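CCHC-type domain-containing protein (Trypanosoma brucei brucei, PDB 7C45) is an RNase D-type ribonuclease that binds zinc and RNA and probably removes nucleotides from the 3' end of guide RNAs. Local coordinates at residues L40-F45 / S58-C63; V70-V75 / Y187-V192. All coordinates share one frame; numbering follows the deposited sequence.

Contact 1: L40-F45 / S58-C63; sequences LDIEAF and SLVQAC. With CA (calcium ion), chain E; CA (calcium ion), chain F; nucleotides of chain B.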
ATOM      1  N   LEU A  40       5.089   2.611   5.463  1.00 14.38           N
ATOM      2  CA  LEU A  40       6.314   1.885   5.138  1.00 14.25           C
ATOM      3  C   LEU A  40       6.251   1.284   3.746  1.00 14.13           C
ATOM      4  O   LEU A  40       5.180   0.950   3.241  1.00 14.14           O
ATOM      5  CB  LEU A  40       6.586   0.775   6.121  1.00 14.16           C
ATOM      6  CG  LEU A  40       6.979   1.216   7.519  1.00 14.36           C
ATOM      7  CD1 LEU A  40       7.001   0.014   8.437  1.00 17.38           C
ATOM      8  CD2 LEU A  40       8.353   1.888   7.518  1.00 14.40           C
ATOM      9  N   ASP A  41       7.432   1.120   3.158  1.00 14.14           N
ATOM     10  CA  ASP A  41       7.601   0.545   1.835  1.00 14.10           C
ATOM     11  C   ASP A  41       9.030   0.015   1.776  1.00 14.12           C
ATOM     12  O   ASP A  41       9.891   0.432   2.551  1.00 14.17           O
ATOM     13  CB  ASP A  41       7.314   1.601   0.772  1.00 14.27           C
ATOM     14  CG  ASP A  41       7.265   1.057  -0.636  1.00 14.30           C
ATOM     15  OD1 ASP A  41       7.086  -0.142  -0.833  1.00 14.18           O
ATOM     16  OD2 ASP A  41       7.388   1.880  -1.548  1.00 15.56           O
ATOM     17  N   ILE A  42       9.275  -0.916   0.857  1.00 14.11           N
ATOM     18  CA  ILE A  42      10.624  -1.465   0.697  1.00 14.17           C
ATOM     19  C   ILE A  42      10.944  -1.550  -0.784  1.00 14.34           C
ATOM     20  O   ILE A  42      10.110  -1.996  -1.579  1.00 14.34           O
ATOM     21  CB  ILE A  42      10.767  -2.855   1.353  1.00 14.06           C
ATOM     22  CG1 ILE A  42      10.516  -2.781   2.864  1.00 13.96           C
ATOM     23  CG2 ILE A  42      12.130  -3.432   1.071  1.00 14.17           C
ATOM     24  CD1 ILE A  42      10.534  -4.152   3.538  1.00 16.47           C
ATOM     25  N   GLU A  43      12.159  -1.130  -1.157  1.00 14.53           N
ATOM     26  CA  GLU A  43      12.720  -1.429  -2.472  1.00 14.77           C
ATOM     27  C   GLU A  43      13.844  -2.446  -2.334  1.00 14.83           C
ATOM     28  O   GLU A  43      14.748  -2.273  -1.514  1.00 14.81           O
ATOM     29  CB  GLU A  43      13.267  -0.184  -3.174  1.00 15.07           C
ATOM     30  CG  GLU A  43      12.256   0.969  -3.387  1.00 16.36           C
ATOM     31  CD  GLU A  43      10.922   0.520  -3.976  1.00 19.94           C
ATOM     32  OE1 GLU A  43      10.951  -0.212  -4.984  1.00 16.23           O
ATOM     33  OE2 GLU A  43       9.846   0.945  -3.454  1.00 19.37           O
ATOM     34  N   ALA A  44      13.804  -3.487  -3.168  1.00 14.94           N
ATOM     35  CA  ALA A  44      14.765  -4.575  -3.059  1.00 15.03           C
ATOM     36  C   ALA A  44      15.393  -4.850  -4.422  1.00 15.41           C
ATOM     37  O   ALA A  44      14.849  -4.486  -5.466  1.00 15.58           O
ATOM     38  CB  ALA A  44      14.096  -5.843  -2.499  1.00 14.86           C
ATOM     39  N   PHE A  45      16.568  -5.476  -4.399  1.00 15.60           N
ATOM     40  CA  PHE A  45      17.185  -5.928  -5.638  1.00 18.12           C
ATOM     41  C   PHE A  45      16.185  -6.742  -6.452  1.00 16.11           C
ATOM     42  O   PHE A  45      15.570  -7.670  -5.929  1.00 15.91           O
ATOM     43  CB  PHE A  45      18.400  -6.815  -5.349  1.00 16.21           C
ATOM     44  CG  PHE A  45      19.623  -6.098  -4.825  1.00 16.28           C
ATOM     45  CD1 PHE A  45      19.560  -4.854  -4.238  1.00 16.09           C
ATOM     46  CD2 PHE A  45      20.857  -6.718  -4.939  1.00 16.58           C
ATOM     47  CE1 PHE A  45      20.722  -4.238  -3.745  1.00 16.19           C
ATOM     48  CE2 PHE A  45      22.001  -6.124  -4.476  1.00 16.67           C
ATOM     49  CZ  PHE A  45      21.929  -4.868  -3.864  1.00 16.46           C
ATOM     50  N   SER A  58      17.290  -3.024  -0.372  1.00 14.94           N
ATOM     51  CA  SER A  58      18.112  -1.871  -0.719  1.00 15.17           C
ATOM     52  C   SER A  58      17.708  -0.651   0.106  1.00 15.07           C
ATOM     53  O   SER A  58      18.527  -0.073   0.824  1.00 15.14           O
ATOM     54  CB  SER A  58      17.989  -1.574  -2.213  1.00 15.45           C
ATOM     55  OG  SER A  58      18.757  -0.448  -2.586  1.00 15.75           O
ATOM     56  N   LEU A  59      16.442  -0.270   0.011  1.00 14.95           N
ATOM     57  CA  LEU A  59      15.859   0.847   0.745  1.00 14.90           C
ATOM     58  C   LEU A  59      14.681   0.371   1.586  1.00 14.62           C
ATOM     59  O   LEU A  59      13.940  -0.521   1.175  1.00 14.49           O
ATOM     60  CB  LEU A  59      15.363   1.938  -0.219  1.00 15.11           C
ATOM     61  CG  LEU A  59      16.382   2.579  -1.161  1.00 15.48           C
ATOM     62  CD1 LEU A  59      15.708   3.556  -2.132  1.00 15.72           C
ATOM     63  CD2 LEU A  59      17.510   3.268  -0.341  1.00 15.63           C
ATOM     64  N   VAL A  60      14.520   0.953   2.776  1.00 14.57           N
ATOM     65  CA  VAL A  60      13.248   0.945   3.492  1.00 14.42           C
ATOM     66  C   VAL A  60      12.789   2.393   3.585  1.00 14.58           C
ATOM     67  O   VAL A  60      13.576   3.261   3.966  1.00 14.76           O
ATOM     68  CB  VAL A  60      13.368   0.315   4.889  1.00 14.31           C
ATOM     69  CG1 VAL A  60      12.045   0.477   5.664  1.00 14.25           C
ATOM     70  CG2 VAL A  60      13.792  -1.149   4.769  1.00 14.21           C
ATOM     71  N   GLN A  61      11.557   2.663   3.157  1.00 14.55           N
ATOM     72  CA  GLN A  61      11.051   4.030   3.090  1.00 14.75           C
ATOM     73  C   GLN A  61       9.996   4.244   4.168  1.00 14.71           C
ATOM     74  O   GLN A  61       9.229   3.339   4.475  1.00 14.52           O
ATOM     75  CB  GLN A  61      10.479   4.327   1.705  1.00 14.84           C
ATOM     76  CG  GLN A  61      11.493   4.041   0.596  1.00 14.95           C
ATOM     77  CD  GLN A  61      11.326   2.660   0.007  1.00 14.76           C
ATOM     78  OE1 GLN A  61      11.893   1.681   0.498  1.00 14.61           O
ATOM     79  NE2 GLN A  61      10.532   2.566  -1.038  1.00 14.79           N
ATOM     80  N   ALA A  62       9.993   5.434   4.775  1.00 14.96           N
ATOM     81  CA  ALA A  62       9.074   5.700   5.876  1.00 15.01           C
ATOM     82  C   ALA A  62       8.563   7.128   5.795  1.00 15.33           C
ATOM     83  O   ALA A  62       9.325   8.060   5.526  1.00 15.59           O
ATOM     84  CB  ALA A  62       9.721   5.492   7.240  1.00 15.04           C
ATOM     85  N   CYS A  63       7.283   7.293   6.072  1.00 15.37           N
ATOM     86  CA  CYS A  63       6.692   8.626   6.115  1.00 15.73           C
ATOM     87  C   CYS A  63       5.652   8.608   7.219  1.00 15.82           C
ATOM     88  O   CYS A  63       4.724   7.799   7.155  1.00 15.60           O
ATOM     89  CB  CYS A  63       6.074   8.977   4.770  1.00 15.76           C
ATOM     90  SG  CYS A  63       5.464  10.688   4.675  1.00 16.29           S
TER
HETATM   91 CA    CA E 403       7.582   1.208  -3.629  1.00 18.92          CA
HETATM   92 CA    CA F 101       5.801  -1.817  -1.969  1.00 20.10          CA
ATOM     93  P     U B  10       6.478  -1.998  -4.821  1.00 23.22           P
ATOM     94  OP1   U B  10       6.925  -0.893  -3.952  1.00 25.61           O
ATOM     95  OP2   U B  10       5.802  -1.717  -6.123  1.00 20.23           O
ATOM     96  O5'   U B  10       7.718  -2.959  -5.122  1.00 21.15           O
ATOM     97  C5'   U B  10       8.682  -3.213  -4.114  1.00 23.48           C
ATOM     98  C4'   U B  10       9.744  -4.169  -4.588  1.00 18.67           C
ATOM     99  O4'   U B  10       9.109  -5.313  -5.191  1.00 23.48           O
ATOM    100  C3'   U B  10      10.672  -3.652  -5.673  1.00 19.16           C
ATOM    101  O3'   U B  10      11.730  -2.878  -5.156  1.00 19.85           O
ATOM    102  C2'   U B  10      11.158  -4.931  -6.334  1.00 24.87           C
ATOM    103  O2'   U B  10      12.192  -5.512  -5.551  1.00 20.13           O
ATOM    104  C1'   U B  10       9.915  -5.814  -6.234  1.00 27.20           C
ATOM    105  N1    U B  10       9.120  -5.814  -7.477  1.00 30.41           N
ATOM    106  C2    U B  10       9.575  -6.648  -8.472  1.00 38.34           C
ATOM    107  O2    U B  10      10.582  -7.328  -8.335  1.00 36.71           O
ATOM    108  N3    U B  10       8.811  -6.639  -9.613  1.00 37.89           N
ATOM    109  C4    U B  10       7.666  -5.900  -9.831  1.00 36.54           C
ATOM    110  O4    U B  10       7.093  -6.001 -10.912  1.00 42.95           O
ATOM    111  C5    U B  10       7.254  -5.067  -8.742  1.00 32.42           C
ATOM    112  C6    U B  10       7.980  -5.054  -7.620  1.00 33.63           C
TER
HETATM  113  O   HOH W   1       7.579  -3.175  -1.157  1.00 14.05           O
HETATM  114  O   HOH W   2       7.732   4.006  -4.234  1.00 18.31           O
HETATM  115  O   HOH W   3       7.951   1.639  -6.049  1.00 36.47           O
HETATM  116  O   HOH W   4       3.565  -0.842  -2.031  1.00 15.42           O
HETATM  117  O   HOH W   5       4.581  -2.947  -0.135  1.00 15.47           O

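Contact 2: V70-V75 / Y187-V192; sequences VFLFDV and YAAGDV. With CA (calcium ion), chain E.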
ATOM      1  N   VAL A  70       9.980  12.306   3.833  1.00 16.97           N
ATOM      2  CA  VAL A  70      10.056  10.876   3.529  1.00 16.48           C
ATOM      3  C   VAL A  70      11.480  10.421   3.824  1.00 16.40           C
ATOM      4  O   VAL A  70      12.431  10.936   3.225  1.00 16.66           O
ATOM      5  CB  VAL A  70       9.682  10.590   2.066  1.00 16.41           C
ATOM      6  CG1 VAL A  70       9.922   9.110   1.715  1.00 15.98           C
ATOM      7  CG2 VAL A  70       8.243  11.010   1.803  1.00 16.48           C
ATOM      8  N   PHE A  71      11.638   9.509   4.773  1.00 16.11           N
ATOM      9  CA  PHE A  71      12.974   8.985   5.056  1.00 16.03           C
ATOM     10  C   PHE A  71      13.248   7.845   4.091  1.00 15.75           C
ATOM     11  O   PHE A  71      12.425   6.941   3.964  1.00 15.45           O
ATOM     12  CB  PHE A  71      13.088   8.487   6.493  1.00 15.90           C
ATOM     13  CG  PHE A  71      13.022   9.581   7.546  1.00 16.25           C
ATOM     14  CD1 PHE A  71      13.967  10.587   7.575  1.00 16.63           C
ATOM     15  CD2 PHE A  71      12.035   9.543   8.539  1.00 16.26           C
ATOM     16  CE1 PHE A  71      13.922  11.565   8.554  1.00 17.38           C
ATOM     17  CE2 PHE A  71      11.970  10.518   9.518  1.00 16.65           C
ATOM     18  CZ  PHE A  71      12.917  11.523   9.538  1.00 17.90           C
ATOM     19  N   LEU A  72      14.389   7.886   3.412  1.00 15.89           N
ATOM     20  CA  LEU A  72      14.820   6.772   2.576  1.00 15.69           C
ATOM     21  C   LEU A  72      15.983   6.108   3.301  1.00 15.60           C
ATOM     22  O   LEU A  72      17.111   6.603   3.258  1.00 15.85           O
ATOM     23  CB  LEU A  72      15.226   7.229   1.183  1.00 15.98           C
ATOM     24  CG  LEU A  72      14.158   8.006   0.414  1.00 16.15           C
ATOM     25  CD1 LEU A  72      14.745   8.510  -0.877  1.00 16.54           C
ATOM     26  CD2 LEU A  72      12.956   7.096   0.152  1.00 15.81           C
ATOM     27  N   PHE A  73      15.706   5.006   3.975  1.00 15.28           N
ATOM     28  CA  PHE A  73      16.744   4.330   4.737  1.00 15.21           C
ATOM     29  C   PHE A  73      17.585   3.511   3.776  1.00 15.20           C
ATOM     30  O   PHE A  73      17.083   2.575   3.156  1.00 15.04           O
ATOM     31  CB  PHE A  73      16.142   3.434   5.809  1.00 14.95           C
ATOM     32  CG  PHE A  73      15.509   4.187   6.935  1.00 15.03           C
ATOM     33  CD1 PHE A  73      16.293   4.720   7.945  1.00 15.21           C
ATOM     34  CD2 PHE A  73      14.137   4.360   6.989  1.00 14.98           C
ATOM     35  CE1 PHE A  73      15.722   5.411   8.990  1.00 15.36           C
ATOM     36  CE2 PHE A  73      13.550   5.044   8.049  1.00 15.12           C
ATOM     37  CZ  PHE A  73      14.347   5.560   9.052  1.00 15.33           C
ATOM     38  N   ASP A  74      18.865   3.866   3.648  1.00 15.43           N
ATOM     39  CA  ASP A  74      19.764   3.117   2.775  1.00 15.51           C
ATOM     40  C   ASP A  74      20.303   1.934   3.582  1.00 15.31           C
ATOM     41  O   ASP A  74      21.384   1.974   4.177  1.00 15.41           O
ATOM     42  CB  ASP A  74      20.867   4.018   2.239  1.00 15.90           C
ATOM     43  CG  ASP A  74      21.757   3.314   1.235  1.00 16.06           C
ATOM     44  OD1 ASP A  74      21.678   2.084   1.131  1.00 15.86           O
ATOM     45  OD2 ASP A  74      22.552   3.990   0.563  1.00 16.44           O
ATOM     46  N   VAL A  75      19.503   0.863   3.621  1.00 15.05           N
ATOM     47  CA  VAL A  75      19.892  -0.330   4.373  1.00 14.91           C
ATOM     48  C   VAL A  75      21.143  -0.971   3.762  1.00 15.08           C
ATOM     49  O   VAL A  75      21.994  -1.499   4.484  1.00 15.09           O
ATOM     50  CB  VAL A  75      18.685  -1.303   4.435  1.00 14.67           C
ATOM     51  CG1 VAL A  75      19.061  -2.631   5.109  1.00 14.60           C
ATOM     52  CG2 VAL A  75      17.534  -0.662   5.183  1.00 16.84           C
ATOM     53  N   TYR A 187      11.443   8.141  -7.109  1.00 17.24           N
ATOM     54  CA  TYR A 187      10.640   6.958  -7.374  1.00 18.66           C
ATOM     55  C   TYR A 187      10.412   6.177  -6.091  1.00 16.35           C
ATOM     56  O   TYR A 187       9.277   5.879  -5.737  1.00 16.06           O
ATOM     57  CB  TYR A 187      11.308   6.084  -8.423  1.00 18.03           C
ATOM     58  CG  TYR A 187      10.468   4.890  -8.789  1.00 24.82           C
ATOM     59  CD1 TYR A 187      10.570   3.701  -8.075  1.00 25.60           C
ATOM     60  CD2 TYR A 187       9.570   4.945  -9.855  1.00 27.88           C
ATOM     61  CE1 TYR A 187       9.808   2.607  -8.407  1.00 32.15           C
ATOM     62  CE2 TYR A 187       8.804   3.850 -10.191  1.00 31.44           C
ATOM     63  CZ  TYR A 187       8.929   2.685  -9.461  1.00 36.42           C
ATOM     64  OH  TYR A 187       8.178   1.581  -9.781  1.00 46.57           O
ATOM     65  N   ALA A 188      11.489   5.874  -5.359  1.00 16.26           N
ATOM     66  CA  ALA A 188      11.342   5.156  -4.101  1.00 15.82           C
ATOM     67  C   ALA A 188      10.504   5.930  -3.095  1.00 15.72           C
ATOM     68  O   ALA A 188       9.864   5.322  -2.239  1.00 15.39           O
ATOM     69  CB  ALA A 188      12.716   4.843  -3.496  1.00 15.82           C
ATOM     70  N   ALA A 189      10.509   7.260  -3.161  1.00 16.05           N
ATOM     71  CA  ALA A 189       9.799   8.036  -2.148  1.00 16.04           C
ATOM     72  C   ALA A 189       8.293   8.070  -2.362  1.00 15.94           C
ATOM     73  O   ALA A 189       7.562   8.349  -1.417  1.00 15.85           O
ATOM     74  CB  ALA A 189      10.308   9.477  -2.123  1.00 16.50           C
ATOM     75  N   GLY A 190       7.821   7.765  -3.569  1.00 15.99           N
ATOM     76  CA  GLY A 190       6.443   8.090  -3.917  1.00 16.01           C
ATOM     77  C   GLY A 190       5.413   7.294  -3.136  1.00 15.62           C
ATOM     78  O   GLY A 190       4.424   7.849  -2.659  1.00 15.66           O
ATOM     79  N   ASP A 191       5.621   5.984  -2.994  1.00 15.30           N
ATOM     80  CA  ASP A 191       4.546   5.157  -2.451  1.00 15.00           C
ATOM     81  C   ASP A 191       4.177   5.529  -1.019  1.00 14.94           C
ATOM     82  O   ASP A 191       2.992   5.509  -0.670  1.00 14.88           O
ATOM     83  CB  ASP A 191       4.897   3.679  -2.520  1.00 17.38           C
ATOM     84  CG  ASP A 191       4.804   3.120  -3.916  1.00 23.07           C
ATOM     85  OD1 ASP A 191       4.165   3.747  -4.781  1.00 24.04           O
ATOM     86  OD2 ASP A 191       5.374   2.039  -4.145  1.00 25.03           O
ATOM     87  N   VAL A 192       5.161   5.845  -0.159  1.00 14.99           N
ATOM     88  CA  VAL A 192       4.796   6.075   1.237  1.00 14.97           C
ATOM     89  C   VAL A 192       4.032   7.383   1.389  1.00 15.27           C
ATOM     90  O   VAL A 192       3.190   7.500   2.282  1.00 15.29           O
ATOM     91  CB  VAL A 192       6.004   6.043   2.188  1.00 14.97           C
ATOM     92  CG1 VAL A 192       6.462   4.583   2.427  1.00 14.67           C
ATOM     93  CG2 VAL A 192       7.144   6.953   1.689  1.00 15.24           C
TER
HETATM   94 CA    CA E 403       7.582   1.208  -3.629  1.00 18.92          CA
HETATM   95  O   HOH W   2       7.732   4.006  -4.234  1.00 18.31           O
HETATM   96  O   HOH W   3       7.951   1.639  -6.049  1.00 36.47           O

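Contact 1: L40-F45 / S58-C63
D41 and E43 on strand 40-44 form antiparallel hydrogen-bonded pairs with Q61 and L59 on strand 58-63, the segment axes approaching to 4.6 Å and running 164° apart, and the ladder ends in a classic beta bulge where E43 O accepts from both S58 N and L59 N. On the face of L40, I42, V60 and A62 the contact is apolar: I42 CG1 lies alongside V60 CG2 at 4.1 Å, and L40 CD2 reaches the small A62 CB. The opposite face, with D41, E43, Q61 and L59, carries the polar groups; L59 CB adds an apolar contact to E43 CB. Q61 bends at chi2 (95°), which turns its amide in among the acidic residues; NE2 gives a 3.0 Å hydrogen bond to the anti lone pair of E43 OE2, the carboxylate and amide planes standing 60° apart. NE2 also bonds to A188 O, so the amide, second-shell to E43, is held from two directions. That same OE2 binds the chain E calcium at 2.3 Å. D41 splits its carboxylate: OD2 meets the chain E calcium at 2.2 Å, OD1 the chain F ion. OP1 of U10 of chain B bridges both ions, and the O3' of that nucleotide donates to E43 OE1 (2.8 Å) and accepts from A44 N, while its O2' donates to A44 O. Two residues apart, D41 and E43 turn to the same face, so both reach the chain E calcium. This is the Asp-X-Glu metal site of the DEDD exonucleases, set on the central sheet of an RNase H-like fold beside a ribose that is probably 3'-terminal.

Contact 2: V70-V75 / Y187-V192
V70 and L72 of strand 70-74 pack against A188, A189 and V192 of helix 187-192, and everything that passes directly between the two segments is apolar. V70 CG1, anti to the backbone N (chi1 173°), makes two of these contacts: it meets V192 CG2 at 3.5 Å and A189 CB at 3.9 Å. L72 brings one branch, CD2, against the helix backbone, coming within 4.0 Å of A189 CA, with A188 CB a little farther off. The short alanines let the leucine methyl approach the main chain, while the branched V70 and V192 meet methyl to methyl beside them. The strand axis runs 8.7 Å from the helix axis, at 128° to it: a helix laid across one face of a sheet, as in the RNase H-like fold of DEDD exonucleases. The rings of F71 and F73 pack on helix 22-33, on the other side of the strand, which is thus sandwiched between helices.

On the helix, the polar and metal interactions lie on the side turned to the active site. D191 OD2 binds the chain E calcium at 2.4 Å, alongside D41 and E43. Water 2, a longer ligand of that ion at 2.9 Å, donates to Y187 O and accepts from D191 N (3.1 Å), linking the helix backbone to the metal. At the far end of the strand, D74 takes the N-cap position of the next helix, and its OD2 forms a salt bridge with R178.

Overall arrangement
Contacts 1 and 2 lie in series along the chain, their centres only 6 Å apart, and share one mixed sheet within the exonuclease domain. Strands 57-64 and 70-74 are neighbours in it, probably joined by backbone hydrogen bonds from F73 N to V60 O and from F71 N to A62 O, whereas helix 182-202 returns from more than a hundred residues later to lie over the same face. Q61 of contact 1 touches L72 of contact 2, so the side chains under the helix run on from one strand to the next. The chain E calcium draws its carboxylates from both contacts. The metal site beside the RNA is therefore assembled from distant parts of the chain.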